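Local coordinates for receptor-like protein kinase ANXUR1 (Arabidopsis thaliana, PDB 6FIG) that probably senses extracellular signals during plant reproduction through tandem malectin-like domains and relays them to a cytoplasmic serine/threonine kinase domain, at residues T167-G172 / M328-A333; K297-Y302 / T313-I318; I303-A308 / T346-P351. All blocks are in the same frame, centred on the assembly; numbering follows the deposited sequence.

Three contacts close neighbouring parts of the malectin-like ectodomain, and each touches the other two. Contacts 2 and 3 share a sheet: strand 299-303 lies beside strand 344-351, with Tyr-302 N 2.8 Å from Gln-348 O, and their centres are about 11 Å apart. Both also touch the same N-acetylglucosamine of an N-glycan, whose site includes Tyr-302, Asn-305 and Gln-348. Contact 1, about 12 Å from contact 3 and 14 Å from contact 2 between centres, pairs strands 167-170 and 327-336, the latter packing Tyr-332 CB 3.6 Å from Ile-303 CD1 of this sheet. It also meets contact 3 where Gly-172 N probably hydrogen-bonds to Thr-307 O at 2.9 Å.

Contact 1. Residues T167-G172 / M328-A333; sequences TAALVG and MYKDYA
Ala-169 turns both its N-H and its carbonyl to strand 327-336, in the ladder expected of parallel strands. Its N-H reaches Asp-331 O at 3.0 Å, its carbonyl receives Ala-333 N at 2.8 Å, and Val-171 N-H continues the series to Ala-333 O at 2.9 Å. The last bond is almost straight (177° at hydrogen). The axes of the paired segments open by 57°, a strongly twisted pairing. Secondary CA-H...O contacts fill in between, the shortest from Tyr-332 CA to Ala-169 O at 3.2 Å.

Apolar contacts divide over two faces. On one, Ala-333 CB nests between Ala-168 CB and Leu-170 CD2, each 3.9 Å away. On the other, Val-171 crosses Tyr-332 at about a right angle; with CG1 anti to its backbone N (chi1 170°), the CG2 branch is the one that meets Tyr-332 CB, at 3.8 Å.

The buried polar side chains find partners beyond the two segments. Asp-331 forms a salt bridge to Arg-283, and a water near its OD2 and Thr-167 O has more acceptors in reach than protons, while Tyr-332 OH bonds to Gln-309. Strand 167-170, following the N-terminal half of the ectodomain, is thus paired in parallel with strand 327-336 and antiparallel with strand 177-179, consistent with a junction between tandem malectin-like domains.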
loop_
_atom_site.group_PDB
_atom_site.type_symbol
_atom_site.label_atom_id
_atom_site.label_comp_id
_atom_site.label_asym_id
_atom_site.label_seq_id
_atom_site.Cartn_x
_atom_site.Cartn_y
_atom_site.Cartn_z
ATOM N N THR A 167 -9.395 -15.366 20.535
ATOM C CA THR A 167 -9.583 -16.711 21.037
ATOM C C THR A 167 -10.138 -17.633 19.958
ATOM O O THR A 167 -10.766 -17.192 18.988
ATOM C CB THR A 167 -10.487 -16.737 22.283
ATOM O OG1 THR A 167 -11.800 -16.294 21.928
ATOM C CG2 THR A 167 -9.948 -15.859 23.358
ATOM N N ALA A 168 -9.910 -18.925 20.147
ATOM C CA ALA A 168 -10.427 -19.965 19.271
ATOM C C ALA A 168 -11.090 -21.029 20.128
ATOM O O ALA A 168 -10.588 -21.353 21.202
ATOM C CB ALA A 168 -9.292 -20.581 18.468
ATOM N N ALA A 169 -12.221 -21.528 19.651
ATOM C CA ALA A 169 -13.001 -22.538 20.371
ATOM C C ALA A 169 -12.319 -23.892 20.218
ATOM O O ALA A 169 -12.101 -24.337 19.105
ATOM C CB ALA A 169 -14.417 -22.593 19.797
ATOM N N LEU A 170 -12.004 -24.548 21.328
ATOM C CA LEU A 170 -11.377 -25.865 21.265
ATOM C C LEU A 170 -12.407 -26.880 20.802
ATOM O O LEU A 170 -13.469 -27.024 21.419
ATOM C CB LEU A 170 -10.750 -26.282 22.597
ATOM C CG LEU A 170 -9.308 -25.783 22.768
ATOM C CD1 LEU A 170 -8.928 -25.719 24.240
ATOM C CD2 LEU A 170 -8.317 -26.654 21.992
ATOM N N VAL A 171 -12.073 -27.552 19.712
ATOM C CA VAL A 171 -12.937 -28.528 19.058
ATOM C C VAL A 171 -13.247 -29.683 20.009
ATOM O O VAL A 171 -12.391 -30.116 20.779
ATOM C CB VAL A 171 -12.257 -29.061 17.774
ATOM C CG1 VAL A 171 -13.015 -30.252 17.203
ATOM C CG2 VAL A 171 -12.166 -27.950 16.739
ATOM N N GLY A 172 -14.491 -30.154 19.968
ATOM C CA GLY A 172 -14.896 -31.307 20.767
ATOM C C GLY A 172 -15.026 -31.029 22.256
ATOM O O GLY A 172 -15.230 -31.965 23.032
ATOM N N MET A 328 -18.256 -12.951 8.019
ATOM C CA MET A 328 -17.834 -13.312 9.364
ATOM C C MET A 328 -16.786 -14.388 9.275
ATOM O O MET A 328 -16.536 -14.974 8.216
ATOM C CB MET A 328 -19.017 -13.847 10.177
ATOM C CG MET A 328 -19.623 -15.086 9.554
ATOM S SD MET A 328 -20.680 -16.056 10.660
ATOM C CE MET A 328 -19.461 -16.761 11.753
ATOM N N TYR A 329 -16.200 -14.685 10.421
ATOM C CA TYR A 329 -15.359 -15.848 10.543
ATOM C C TYR A 329 -15.560 -16.476 11.910
ATOM O O TYR A 329 -16.059 -15.830 12.847
ATOM C CB TYR A 329 -13.880 -15.483 10.318
ATOM C CG TYR A 329 -13.331 -14.585 11.383
ATOM C CD1 TYR A 329 -13.477 -13.213 11.291
ATOM C CD2 TYR A 329 -12.697 -15.113 12.508
ATOM C CE1 TYR A 329 -13.013 -12.366 12.280
ATOM C CE2 TYR A 329 -12.212 -14.281 13.508
ATOM C CZ TYR A 329 -12.350 -12.904 13.373
ATOM O OH TYR A 329 -11.908 -12.030 14.335
ATOM N N LYS A 330 -15.179 -17.738 12.013
ATOM C CA LYS A 330 -15.145 -18.408 13.290
ATOM C C LYS A 330 -13.847 -19.175 13.411
ATOM O O LYS A 330 -13.455 -19.862 12.488
ATOM C CB LYS A 330 -16.306 -19.364 13.464
ATOM C CG LYS A 330 -16.489 -19.723 14.940
ATOM C CD LYS A 330 -17.961 -19.835 15.318
ATOM C CE LYS A 330 -18.133 -19.941 16.824
ATOM N NZ LYS A 330 -17.669 -21.243 17.378
ATOM N N ASP A 331 -13.206 -19.041 14.568
ATOM C CA ASP A 331 -11.950 -19.739 14.843
ATOM C C ASP A 331 -12.167 -20.980 15.726
ATOM O O ASP A 331 -12.807 -20.915 16.774
ATOM C CB ASP A 331 -10.970 -18.802 15.558
ATOM C CG ASP A 331 -10.399 -17.750 14.661
ATOM O OD1 ASP A 331 -10.464 -17.848 13.431
ATOM O OD2 ASP A 331 -9.792 -16.813 15.239
ATOM N N TYR A 332 -11.574 -22.088 15.305
ATOM C CA TYR A 332 -11.590 -23.343 16.071
ATOM C C TYR A 332 -10.159 -23.811 16.272
ATOM O O TYR A 332 -9.335 -23.637 15.378
ATOM C CB TYR A 332 -12.338 -24.415 15.282
ATOM C CG TYR A 332 -13.760 -24.044 14.934
ATOM C CD1 TYR A 332 -14.787 -24.264 15.837
ATOM C CD2 TYR A 332 -14.063 -23.464 13.711
ATOM C CE1 TYR A 332 -16.102 -23.919 15.522
ATOM C CE2 TYR A 332 -15.371 -23.126 13.386
ATOM C CZ TYR A 332 -16.373 -23.361 14.291
ATOM O OH TYR A 332 -17.645 -22.999 13.930
ATOM N N ALA A 333 -9.881 -24.402 17.417
ATOM C CA ALA A 333 -8.541 -24.892 17.741
ATOM C C ALA A 333 -8.539 -26.399 17.952
ATOM O O ALA A 333 -9.475 -26.964 18.541
ATOM C CB ALA A 333 -7.993 -24.188 18.973
HETATM O O HOH W 1 -10.321 -15.068 17.102
#

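Contact 2. Residues K297-Y302 / T313-I318; sequences KVFNIY and TPADII. With NAG (2-acetamido-2-deoxy-beta-D-glucopyranose), chain D.
Ala-315 CB lies over one face of the Phe-299 ring, 3.8 Å from its centroid and 15° off the normal, a CH-pi contact. The ring reaches this methyl because its CG stands between the backbone N and the carbonyl carbon (chi1 54°), a crowded position that folds the aromatic group back over residues 314-317 although its first bond leads away from them. Ile-301 CD1 reaches the same methyl at 3.8 Å, and Ile-317 CG1 sits at the ring edge, near its plane. Behind the ring the backbones make a single antiparallel bridge of the hydrogen-bonded kind: Phe-299 N-H meets Ala-315 O at 2.9 Å, and Ala-315 N-H returns to Phe-299 O at 2.7 Å.

In the C-terminal half of this malectin-like ectodomain the bridge fastens the loop entering helix 317-321 to strand 299-303. Asp-316 is the N-cap of that helix. Its carboxylate, carried with CG anti to the backbone N (chi1 178°), receives Gly-319 N on OD1 and Asn-295 N on OD2, so that one side chain ties the first helical turn to a separate loop. Water joins the two segments again, for one molecule donates to Lys-297 O at 2.7 Å while accepting from Ile-317 N. That same water lies in the plane of the Phe-299 ring, at its edge.

Farther out, Val-298 CG1 presses on Pro-314 CG at 3.2 Å, tighter than usual for carbon atoms. Lys-297 runs alongside Ile-317, and its ammonium group continues to a salt bridge with Glu-288 and a hydrogen bond to Ser-363. At the far end of the strand, Tyr-302 turns one ring face to an N-acetylglucosamine, CD2 lying 3.7 Å from its C5.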
loop_
_atom_site.group_PDB
_atom_site.type_symbol
_atom_site.label_atom_id
_atom_site.label_comp_id
_atom_site.label_asym_id
_atom_site.label_seq_id
_atom_site.Cartn_x
_atom_site.Cartn_y
_atom_site.Cartn_z
ATOM N N LYS A 297 -30.301 -22.718 5.646
ATOM C CA LYS A 297 -29.164 -23.627 5.478
ATOM C C LYS A 297 -28.476 -23.769 6.825
ATOM O O LYS A 297 -28.057 -22.773 7.418
ATOM C CB LYS A 297 -28.202 -23.109 4.432
ATOM C CG LYS A 297 -26.924 -23.927 4.278
ATOM C CD LYS A 297 -26.081 -23.432 3.107
ATOM C CE LYS A 297 -25.532 -22.033 3.338
ATOM N NZ LYS A 297 -25.128 -21.408 2.064
ATOM N N VAL A 298 -28.398 -25.005 7.289
ATOM C CA VAL A 298 -27.952 -25.321 8.637
ATOM C C VAL A 298 -27.119 -26.583 8.529
ATOM O O VAL A 298 -27.562 -27.574 7.948
ATOM C CB VAL A 298 -29.166 -25.517 9.563
ATOM C CG1 VAL A 298 -28.750 -25.821 10.969
ATOM C CG2 VAL A 298 -30.064 -24.284 9.539
ATOM N N PHE A 299 -25.902 -26.550 9.070
ATOM C CA PHE A 299 -24.949 -27.618 8.793
ATOM C C PHE A 299 -24.009 -27.919 9.930
ATOM O O PHE A 299 -23.686 -27.035 10.745
ATOM C CB PHE A 299 -24.171 -27.352 7.493
ATOM C CG PHE A 299 -23.489 -26.018 7.417
ATOM C CD1 PHE A 299 -24.174 -24.883 7.050
ATOM C CD2 PHE A 299 -22.102 -25.931 7.613
ATOM C CE1 PHE A 299 -23.529 -23.665 6.942
ATOM C CE2 PHE A 299 -21.464 -24.715 7.499
ATOM C CZ PHE A 299 -22.185 -23.581 7.159
ATOM N N ASN A 300 -23.556 -29.168 9.957
ATOM C CA ASN A 300 -22.615 -29.651 10.947
ATOM C C ASN A 300 -21.211 -29.474 10.418
ATOM O O ASN A 300 -20.981 -29.591 9.217
ATOM C CB ASN A 300 -22.869 -31.116 11.264
ATOM C CG ASN A 300 -24.229 -31.358 11.892
ATOM O OD1 ASN A 300 -24.705 -30.567 12.712
ATOM N ND2 ASN A 300 -24.875 -32.436 11.483
ATOM N N ILE A 301 -20.281 -29.180 11.323
ATOM C CA ILE A 301 -18.870 -28.976 10.967
ATOM C C ILE A 301 -18.044 -29.841 11.894
ATOM O O ILE A 301 -18.218 -29.772 13.122
ATOM C CB ILE A 301 -18.435 -27.517 11.136
ATOM C CG1 ILE A 301 -19.318 -26.562 10.315
ATOM C CG2 ILE A 301 -16.964 -27.343 10.749
ATOM C CD1 ILE A 301 -18.944 -25.100 10.470
ATOM N N TYR A 302 -17.157 -30.649 11.308
ATOM C CA TYR A 302 -16.279 -31.543 12.061
ATOM C C TYR A 302 -14.828 -31.251 11.707
ATOM O O TYR A 302 -14.513 -30.922 10.563
ATOM C CB TYR A 302 -16.604 -32.999 11.749
ATOM C CG TYR A 302 -18.069 -33.324 11.858
ATOM C CD1 TYR A 302 -18.663 -33.521 13.094
ATOM C CD2 TYR A 302 -18.855 -33.461 10.714
ATOM C CE1 TYR A 302 -20.011 -33.845 13.192
ATOM C CE2 TYR A 302 -20.199 -33.781 10.799
ATOM C CZ TYR A 302 -20.771 -33.969 12.032
ATOM O OH TYR A 302 -22.129 -34.296 12.071
ATOM N N THR A 313 -26.451 -27.030 18.159
ATOM C CA THR A 313 -25.837 -25.778 17.735
ATOM C C THR A 313 -25.065 -25.966 16.418
ATOM O O THR A 313 -23.871 -25.691 16.347
ATOM C CB THR A 313 -24.920 -25.203 18.842
ATOM O OG1 THR A 313 -24.009 -26.211 19.277
ATOM C CG2 THR A 313 -25.758 -24.752 20.048
ATOM N N PRO A 314 -25.755 -26.405 15.347
ATOM C CA PRO A 314 -25.107 -26.433 14.029
ATOM C C PRO A 314 -24.809 -25.012 13.518
ATOM O O PRO A 314 -25.310 -24.031 14.065
ATOM C CB PRO A 314 -26.140 -27.139 13.142
ATOM C CG PRO A 314 -27.443 -26.803 13.777
ATOM C CD PRO A 314 -27.192 -26.689 15.250
ATOM N N ALA A 315 -24.010 -24.925 12.471
ATOM C CA ALA A 315 -23.689 -23.667 11.811
ATOM C C ALA A 315 -24.887 -23.208 11.002
ATOM O O ALA A 315 -25.552 -24.001 10.337
ATOM C CB ALA A 315 -22.503 -23.853 10.897
ATOM N N ASP A 316 -25.168 -21.911 11.070
ATOM C CA ASP A 316 -26.196 -21.286 10.238
ATOM C C ASP A 316 -25.650 -19.884 10.009
ATOM O O ASP A 316 -25.570 -19.101 10.957
ATOM C CB ASP A 316 -27.549 -21.295 10.962
ATOM C CG ASP A 316 -28.667 -20.618 10.172
ATOM O OD1 ASP A 316 -28.380 -19.804 9.237
ATOM O OD2 ASP A 316 -29.845 -20.873 10.525
ATOM N N ILE A 317 -25.241 -19.578 8.778
ATOM C CA ILE A 317 -24.567 -18.303 8.516
ATOM C C ILE A 317 -25.459 -17.092 8.848
ATOM O O ILE A 317 -25.041 -16.190 9.591
ATOM C CB ILE A 317 -24.012 -18.191 7.082
ATOM C CG1 ILE A 317 -23.066 -19.340 6.779
ATOM C CG2 ILE A 317 -23.283 -16.847 6.907
ATOM C CD1 ILE A 317 -22.798 -19.530 5.294
ATOM N N ILE A 318 -26.678 -17.064 8.316
ATOM C CA ILE A 318 -27.621 -16.000 8.659
ATOM C C ILE A 318 -27.976 -16.029 10.146
ATOM O O ILE A 318 -28.154 -14.979 10.771
ATOM C CB ILE A 318 -28.914 -16.069 7.828
ATOM C CG1 ILE A 318 -28.631 -15.939 6.328
ATOM C CG2 ILE A 318 -29.878 -14.967 8.247
ATOM C CD1 ILE A 318 -28.297 -14.560 5.864
HETATM C C1 NAG D . -19.290 -36.843 8.135
HETATM C C2 NAG D . -20.074 -38.133 8.265
HETATM C C3 NAG D . -20.188 -38.563 9.724
HETATM C C4 NAG D . -18.854 -38.493 10.447
HETATM C C5 NAG D . -18.259 -37.103 10.269
HETATM C C6 NAG D . -16.950 -36.846 11.008
HETATM C C7 NAG D . -21.826 -38.398 6.554
HETATM C C8 NAG D . -23.215 -37.969 6.153
HETATM N N2 NAG D . -21.389 -37.860 7.696
HETATM O O3 NAG D . -20.680 -39.902 9.771
HETATM O O4 NAG D . -19.059 -38.717 11.845
HETATM O O5 NAG D . -18.068 -36.935 8.870
HETATM O O6 NAG D . -15.876 -37.592 10.427
HETATM O O7 NAG D . -21.166 -39.182 5.878
HETATM O O HOH W 2 -29.837 -19.861 6.874
HETATM O O HOH W 3 -26.074 -21.114 6.556
#

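Contact 3. Residues I303-A308 / T346-P351; sequences INNRTA and TLQMTP. With NAG (2-acetamido-2-deoxy-beta-D-glucopyranose), chain D; NAG (2-acetamido-2-deoxy-beta-D-glucopyranose), chain B.
Asn-304 and Thr-346 clasp each other through two hydrogen bonds. The amide oxygen OD1 of Asn-304 receives Thr-346 N-H at 2.8 Å, with the donor nearly in line with the side-chain C=O (167°), and Asn-304 N-H gives to Thr-346 O at 3.0 Å. Asn-304 is the first corner residue of a type I' turn from Ile-303 to Arg-306, the tight reversal of a two-residue beta-hairpin, and both corner asparagines adopt positive phi. Although the first bond of the Asn-304 side chain leads away from strand 344-351, the amide bends back, CG lying anti to the carbonyl carbon (chi1 -78°), and its oxygen stands in for a backbone acceptor just where strand 299-303 gives way to the turn.

The second corner residue turns to sugar. A water accepts from Asn-305 N and donates to Gln-348 OE1, bridging turn and strand. The two side-chain amides cross with their planes 57° apart, their oxygens converging on O6 of the first N-acetylglucosamine, at 2.6 Å from Gln-348 OE1 and 3.0 Å from Asn-305 OD1; a single hydroxyl proton serves at most one of them fully. The second N-acetylglucosamine, joined to O4 of the first, makes a weak bond from N2 to Asn-305 O at 3.3 Å. The two sugars thus rest against the hairpin and strand 344-351.

Inward, toward Tyr-332 of strand 327-336, the face of the sheet is apolar, with Trp-270 of the adjacent strand beside Leu-347: Ile-303 and Leu-347, a non-hydrogen-bonded antiparallel pair, meet through CG1 and CD1 at 3.8 Å.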
loop_
_atom_site.group_PDB
_atom_site.type_symbol
_atom_site.label_atom_id
_atom_site.label_comp_id
_atom_site.label_asym_id
_atom_site.label_seq_id
_atom_site.Cartn_x
_atom_site.Cartn_y
_atom_site.Cartn_z
ATOM N N ILE A 303 -13.955 -31.336 12.713
ATOM C CA ILE A 303 -12.522 -31.110 12.523
ATOM C C ILE A 303 -11.823 -32.314 13.151
ATOM O O ILE A 303 -12.015 -32.587 14.335
ATOM C CB ILE A 303 -12.046 -29.778 13.164
ATOM C CG1 ILE A 303 -12.659 -28.589 12.419
ATOM C CG2 ILE A 303 -10.518 -29.679 13.123
ATOM C CD1 ILE A 303 -12.472 -27.221 13.054
ATOM N N ASN A 304 -11.051 -33.055 12.358
ATOM C CA ASN A 304 -10.380 -34.283 12.809
ATOM C C ASN A 304 -11.348 -35.227 13.487
ATOM O O ASN A 304 -11.087 -35.734 14.582
ATOM C CB ASN A 304 -9.161 -33.967 13.706
ATOM C CG ASN A 304 -7.968 -33.545 12.901
ATOM O OD1 ASN A 304 -8.127 -33.108 11.781
ATOM N ND2 ASN A 304 -6.769 -33.623 13.480
ATOM N N ASN A 305 -12.490 -35.415 12.818
ATOM C CA ASN A 305 -13.575 -36.302 13.259
ATOM C C ASN A 305 -14.263 -35.889 14.560
ATOM O O ASN A 305 -15.096 -36.645 15.071
ATOM C CB ASN A 305 -13.097 -37.763 13.335
ATOM C CG ASN A 305 -12.514 -38.251 12.025
ATOM O OD1 ASN A 305 -12.962 -37.849 10.940
ATOM N ND2 ASN A 305 -11.504 -39.122 12.112
ATOM N N ARG A 306 -13.969 -34.693 15.065
ATOM C CA ARG A 306 -14.562 -34.193 16.286
ATOM C C ARG A 306 -15.489 -33.024 15.956
ATOM O O ARG A 306 -15.379 -32.401 14.900
ATOM C CB ARG A 306 -13.474 -33.760 17.238
ATOM C CG ARG A 306 -12.603 -34.932 17.669
ATOM C CD ARG A 306 -11.323 -34.426 18.266
ATOM N NE ARG A 306 -11.553 -33.869 19.591
ATOM C CZ ARG A 306 -10.604 -33.399 20.394
ATOM N NH1 ARG A 306 -9.326 -33.386 20.008
ATOM N NH2 ARG A 306 -10.943 -32.938 21.599
ATOM N N THR A 307 -16.398 -32.737 16.877
ATOM C CA THR A 307 -17.479 -31.775 16.640
ATOM C C THR A 307 -16.997 -30.345 16.818
ATOM O O THR A 307 -16.502 -29.975 17.888
ATOM C CB THR A 307 -18.690 -32.080 17.574
ATOM O OG1 THR A 307 -19.279 -33.323 17.196
ATOM C CG2 THR A 307 -19.758 -30.989 17.485
ATOM N N ALA A 308 -17.110 -29.545 15.755
ATOM C CA ALA A 308 -16.898 -28.113 15.820
ATOM C C ALA A 308 -18.227 -27.351 15.954
ATOM O O ALA A 308 -18.341 -26.428 16.766
ATOM C CB ALA A 308 -16.123 -27.648 14.604
ATOM N N THR A 346 -8.376 -32.698 8.983
ATOM C CA THR A 346 -9.513 -32.833 8.081
ATOM C C THR A 346 -10.600 -31.876 8.520
ATOM O O THR A 346 -10.850 -31.699 9.718
ATOM C CB THR A 346 -10.091 -34.258 8.047
ATOM O OG1 THR A 346 -10.500 -34.665 9.361
ATOM C CG2 THR A 346 -9.070 -35.232 7.486
ATOM N N LEU A 347 -11.235 -31.227 7.552
ATOM C CA LEU A 347 -12.379 -30.366 7.838
ATOM C C LEU A 347 -13.544 -30.968 7.075
ATOM O O LEU A 347 -13.394 -31.251 5.888
ATOM C CB LEU A 347 -12.113 -28.953 7.376
ATOM C CG LEU A 347 -13.291 -27.995 7.454
ATOM C CD1 LEU A 347 -13.711 -27.754 8.888
ATOM C CD2 LEU A 347 -12.938 -26.679 6.787
ATOM N N GLN A 348 -14.679 -31.196 7.746
ATOM C CA GLN A 348 -15.833 -31.818 7.067
ATOM C C GLN A 348 -17.087 -31.057 7.385
ATOM O O GLN A 348 -17.232 -30.571 8.488
ATOM C CB GLN A 348 -16.000 -33.264 7.485
ATOM C CG GLN A 348 -14.831 -34.135 7.076
ATOM C CD GLN A 348 -14.959 -35.522 7.610
ATOM O OE1 GLN A 348 -14.905 -35.733 8.826
ATOM N NE2 GLN A 348 -15.171 -36.490 6.716
ATOM N N MET A 349 -17.964 -30.916 6.398
ATOM C CA MET A 349 -19.296 -30.380 6.656
ATOM C C MET A 349 -20.376 -31.159 5.919
ATOM O O MET A 349 -20.148 -31.725 4.856
ATOM C CB MET A 349 -19.386 -28.871 6.397
ATOM C CG MET A 349 -18.958 -28.377 5.040
ATOM S SD MET A 349 -19.014 -26.561 4.974
ATOM C CE MET A 349 -17.967 -26.054 6.283
ATOM N N THR A 350 -21.564 -31.172 6.526
ATOM C CA THR A 350 -22.694 -31.949 6.022
ATOM C C THR A 350 -23.935 -31.259 6.574
ATOM O O THR A 350 -23.846 -30.588 7.598
ATOM C CB THR A 350 -22.594 -33.437 6.460
ATOM O OG1 THR A 350 -23.577 -34.249 5.786
ATOM C CG2 THR A 350 -22.776 -33.598 7.966
ATOM N N PRO A 351 -25.100 -31.439 5.932
ATOM C CA PRO A 351 -26.258 -30.717 6.465
ATOM C C PRO A 351 -26.699 -31.250 7.825
ATOM O O PRO A 351 -26.542 -32.436 8.116
ATOM C CB PRO A 351 -27.368 -31.007 5.429
ATOM C CG PRO A 351 -26.641 -31.489 4.221
ATOM C CD PRO A 351 -25.472 -32.229 4.748
HETATM C C1 NAG D . -19.290 -36.843 8.135
HETATM C C2 NAG D . -20.074 -38.133 8.265
HETATM C C3 NAG D . -20.188 -38.563 9.724
HETATM C C4 NAG D . -18.854 -38.493 10.447
HETATM C C5 NAG D . -18.259 -37.103 10.269
HETATM C C6 NAG D . -16.950 -36.846 11.008
HETATM C C7 NAG D . -21.826 -38.398 6.554
HETATM C C8 NAG D . -23.215 -37.969 6.153
HETATM N N2 NAG D . -21.389 -37.860 7.696
HETATM O O3 NAG D . -20.680 -39.902 9.771
HETATM O O4 NAG D . -19.059 -38.717 11.845
HETATM O O5 NAG D . -18.068 -36.935 8.870
HETATM O O6 NAG D . -15.876 -37.592 10.427
HETATM O O7 NAG D . -21.166 -39.182 5.878
HETATM C C1 NAG B . -18.149 -39.714 12.314
HETATM C C2 NAG B . -18.110 -39.732 13.831
HETATM C C3 NAG B . -17.030 -40.723 14.250
HETATM C C4 NAG B . -17.277 -42.109 13.638
HETATM C C5 NAG B . -17.585 -42.035 12.133
HETATM C C6 NAG B . -18.151 -43.351 11.605
HETATM C C7 NAG B . -18.784 -37.589 14.850
HETATM C C8 NAG B . -18.292 -36.282 15.403
HETATM N N2 NAG B . -17.836 -38.418 14.398
HETATM O O3 NAG B . -17.008 -40.810 15.678
HETATM O O4 NAG B . -16.118 -42.931 13.866
HETATM O O5 NAG B . -18.537 -40.999 11.839
HETATM O O6 NAG B . -19.583 -43.352 11.707
HETATM O O7 NAG B . -19.978 -37.849 14.820
HETATM O O HOH W 4 -13.272 -34.029 10.265
#